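PDB 3I3V: probable secreted solute-binding lipoprotein from Streptomyces coelicolor, which probably binds a solute outside the cell as the lipoprotein component of a membrane transport system. Local coordinates for residues Arg216-Gln226 against Ser374-Ser382. Numbering follows the deposited sequence.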
loop_
_atom_site.group_PDB
_atom_site.type_symbol
_atom_site.label_atom_id
_atom_site.label_comp_id
_atom_site.label_asym_id
_atom_site.label_seq_id
_atom_site.Cartn_x
_atom_site.Cartn_y
_atom_site.Cartn_z
ATOM N N ARG C 216 19.457 -68.184 28.276
ATOM C CA ARG C 216 18.826 -68.926 29.369
ATOM C C ARG C 216 19.726 -70.019 29.973
ATOM O O ARG C 216 19.838 -70.149 31.196
ATOM C CB ARG C 216 17.533 -69.564 28.850
ATOM C CG ARG C 216 16.863 -70.542 29.799
ATOM C CD ARG C 216 16.014 -71.531 29.015
ATOM N NE ARG C 216 16.865 -72.326 28.136
ATOM C CZ ARG C 216 16.429 -73.195 27.233
ATOM N NH1 ARG C 216 15.135 -73.397 27.072
ATOM N NH2 ARG C 216 17.297 -73.862 26.491
ATOM N N ASP C 217 20.340 -70.826 29.114
ATOM C CA ASP C 217 21.209 -71.897 29.587
ATOM C C ASP C 217 22.434 -71.308 30.279
ATOM O O ASP C 217 22.980 -71.915 31.199
ATOM C CB ASP C 217 21.624 -72.804 28.422
ATOM C CG ASP C 217 20.483 -73.700 27.945
ATOM O OD1 ASP C 217 20.665 -74.444 26.956
ATOM O OD2 ASP C 217 19.402 -73.669 28.567
ATOM N N ALA C 218 22.844 -70.115 29.861
ATOM C CA ALA C 218 24.003 -69.465 30.454
ATOM C C ALA C 218 23.675 -68.874 31.820
ATOM O O ALA C 218 24.544 -68.307 32.488
ATOM C CB ALA C 218 24.517 -68.380 29.527
ATOM N N GLY C 219 22.413 -69.003 32.226
ATOM C CA GLY C 219 21.983 -68.483 33.513
ATOM C C GLY C 219 21.692 -66.995 33.549
ATOM O O GLY C 219 21.920 -66.345 34.567
ATOM N N VAL C 220 21.172 -66.447 32.457
ATOM C CA VAL C 220 20.869 -65.024 32.411
ATOM C C VAL C 220 19.604 -64.696 33.202
ATOM O O VAL C 220 19.428 -63.571 33.665
ATOM C CB VAL C 220 20.715 -64.535 30.950
ATOM C CG1 VAL C 220 20.096 -63.141 30.916
ATOM C CG2 VAL C 220 22.073 -64.507 30.272
ATOM N N PHE C 221 18.727 -65.679 33.373
ATOM C CA PHE C 221 17.494 -65.462 34.123
ATOM C C PHE C 221 17.630 -66.013 35.526
ATOM O O PHE C 221 18.462 -66.882 35.773
ATOM C CB PHE C 221 16.317 -66.133 33.406
ATOM C CG PHE C 221 16.121 -65.635 32.012
ATOM C CD1 PHE C 221 15.760 -64.314 31.785
ATOM C CD2 PHE C 221 16.396 -66.445 30.926
ATOM C CE1 PHE C 221 15.684 -63.810 30.504
ATOM C CE2 PHE C 221 16.321 -65.943 29.635
ATOM C CZ PHE C 221 15.967 -64.620 29.425
ATOM N N ALA C 222 16.817 -65.496 36.443
ATOM C CA ALA C 222 16.833 -65.944 37.833
ATOM C C ALA C 222 16.565 -67.442 37.894
ATOM O O ALA C 222 15.885 -67.995 37.023
ATOM C CB ALA C 222 15.764 -65.198 38.636
ATOM N N ASP C 223 17.098 -68.103 38.916
ATOM C CA ASP C 223 16.873 -69.532 39.057
ATOM C C ASP C 223 15.365 -69.759 39.146
ATOM O O ASP C 223 14.651 -68.973 39.766
ATOM C CB ASP C 223 17.546 -70.079 40.326
ATOM C CG ASP C 223 19.077 -70.073 40.246
ATOM O OD1 ASP C 223 19.633 -70.409 39.180
ATOM O OD2 ASP C 223 19.725 -69.751 41.266
ATOM N N LYS C 224 14.877 -70.808 38.494
ATOM C CA LYS C 224 13.459 -71.145 38.536
ATOM C C LYS C 224 12.510 -70.143 37.853
ATOM O O LYS C 224 11.311 -70.149 38.107
ATOM C CB LYS C 224 13.044 -71.354 40.001
ATOM C CG LYS C 224 13.948 -72.336 40.745
ATOM C CD LYS C 224 13.411 -72.761 42.117
ATOM C CE LYS C 224 13.253 -71.589 43.083
ATOM N NZ LYS C 224 11.985 -70.827 42.862
ATOM N N ALA C 225 13.048 -69.295 36.983
ATOM C CA ALA C 225 12.250 -68.286 36.279
ATOM C C ALA C 225 10.967 -68.843 35.660
ATOM O O ALA C 225 9.981 -68.125 35.523
ATOM C CB ALA C 225 13.101 -67.620 35.193
ATOM N N GLN C 226 10.994 -70.118 35.288
ATOM C CA GLN C 226 9.853 -70.786 34.665
ATOM C C GLN C 226 8.592 -70.793 35.522
ATOM O O GLN C 226 7.481 -70.903 34.999
ATOM C CB GLN C 226 10.223 -72.226 34.313
ATOM C CG GLN C 226 11.709 -72.428 34.137
ATOM C CD GLN C 226 12.329 -73.243 35.256
ATOM O OE1 GLN C 226 13.551 -73.270 35.413
ATOM N NE2 GLN C 226 11.494 -73.930 36.023
ATOM N N SER C 374 6.451 -71.018 29.646
ATOM C CA SER C 374 6.987 -71.534 30.899
ATOM C C SER C 374 7.936 -72.694 30.582
ATOM O O SER C 374 9.060 -72.742 31.074
ATOM C CB SER C 374 5.860 -72.025 31.804
ATOM O OG SER C 374 6.380 -72.494 33.036
ATOM N N THR C 375 7.475 -73.618 29.744
ATOM C CA THR C 375 8.271 -74.772 29.339
ATOM C C THR C 375 9.604 -74.309 28.749
ATOM O O THR C 375 10.665 -74.852 29.078
ATOM C CB THR C 375 7.523 -75.634 28.276
ATOM O OG1 THR C 375 6.319 -76.161 28.839
ATOM C CG2 THR C 375 8.387 -76.801 27.817
ATOM N N SER C 376 9.545 -73.300 27.887
ATOM C CA SER C 376 10.738 -72.766 27.239
ATOM C C SER C 376 11.778 -72.147 28.172
ATOM O O SER C 376 12.968 -72.174 27.870
ATOM C CB SER C 376 10.341 -71.733 26.186
ATOM O OG SER C 376 9.467 -72.299 25.229
ATOM N N PHE C 377 11.348 -71.567 29.287
ATOM C CA PHE C 377 12.303 -70.958 30.213
ATOM C C PHE C 377 13.083 -71.970 31.055
ATOM O O PHE C 377 14.019 -71.601 31.760
ATOM C CB PHE C 377 11.600 -69.969 31.153
ATOM C CG PHE C 377 11.657 -68.544 30.689
ATOM C CD1 PHE C 377 10.659 -68.017 29.873
ATOM C CD2 PHE C 377 12.713 -67.723 31.067
ATOM C CE1 PHE C 377 10.712 -66.690 29.446
ATOM C CE2 PHE C 377 12.774 -66.397 30.643
ATOM C CZ PHE C 377 11.771 -65.878 29.833
ATOM N N THR C 378 12.690 -73.238 30.991
ATOM C CA THR C 378 13.354 -74.293 31.760
ATOM C C THR C 378 14.694 -74.633 31.113
ATOM O O THR C 378 14.737 -75.096 29.974
ATOM C CB THR C 378 12.486 -75.559 31.809
ATOM O OG1 THR C 378 11.163 -75.211 32.232
ATOM C CG2 THR C 378 13.066 -76.566 32.787
ATOM N N ARG C 379 15.784 -74.400 31.839
ATOM C CA ARG C 379 17.123 -74.656 31.318
ATOM C C ARG C 379 17.318 -76.053 30.758
ATOM O O ARG C 379 16.826 -77.038 31.305
ATOM C CB ARG C 379 18.163 -74.396 32.402
ATOM C CG ARG C 379 18.013 -73.045 33.041
ATOM C CD ARG C 379 19.061 -72.812 34.096
ATOM N NE ARG C 379 20.384 -72.585 33.533
ATOM C CZ ARG C 379 21.368 -71.999 34.204
ATOM N NH1 ARG C 379 21.158 -71.590 35.449
ATOM N NH2 ARG C 379 22.556 -71.822 33.641
ATOM N N GLY C 380 18.050 -76.129 29.655
ATOM C CA GLY C 380 18.313 -77.410 29.028
ATOM C C GLY C 380 17.314 -77.778 27.950
ATOM O O GLY C 380 17.592 -78.651 27.131
ATOM N N THR C 381 16.157 -77.118 27.947
ATOM C CA THR C 381 15.103 -77.386 26.964
ATOM C C THR C 381 15.549 -76.991 25.566
ATOM O O THR C 381 15.641 -75.811 25.237
ATOM C CB THR C 381 13.818 -76.614 27.302
ATOM O OG1 THR C 381 13.375 -76.976 28.614
ATOM C CG2 THR C 381 12.721 -76.940 26.304
ATOM N N SER C 382 15.812 -77.999 24.744
ATOM C CA SER C 382 16.273 -77.798 23.373
ATOM C C SER C 382 15.472 -76.786 22.582
ATOM O O SER C 382 14.279 -76.611 22.807
ATOM C CB SER C 382 16.263 -79.128 22.621
ATOM O OG SER C 382 14.972 -79.711 22.643
#
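R216 reaches from the last turn of helix 203-217 into the turn that follows helix 363-377. Its CB lies at the edge of the F221 ring; CG and CD then run past the carbonyl of F377, R216 CD standing 3.4 Å from F377 O. A bend at chi3 (63°) swings the guanidinium toward the carbonyls beyond. R216 NH1 donates to S376 O at 2.6 Å, and NH1 and NH2 together hold T381 O end-on, R216 NH2 at 2.8 Å. Arginine suits the place because its flat guanidinium directs several N-H groups, near its own plane, at these two oxygens. NE forms a salt bridge with D217 OD2, which also receives a nearly straight bond (172°) from G380 N, above the carboxylate plane. G380 suits the type II turn 378-381, where a side chain would jam against the preceding carbonyl. R379 NH2 donates to D217 O, its guanidinium laying one face over G219 CA. F377 turns its edge onto the face of F221, F377 CE2 over the ring centre; flat apolar rings fit this buried spot beside V167. S374 OG, anti to its backbone N (chi1 -178°), is a short hydroxyl that reaches Q226 O at 2.8 Å. The arrangement joins a Schellman motif, closed by G219 with its positive phi, to the type II turn linking helices 363-377 and 383-392 within one lobe of a periplasmic-binding-protein fold.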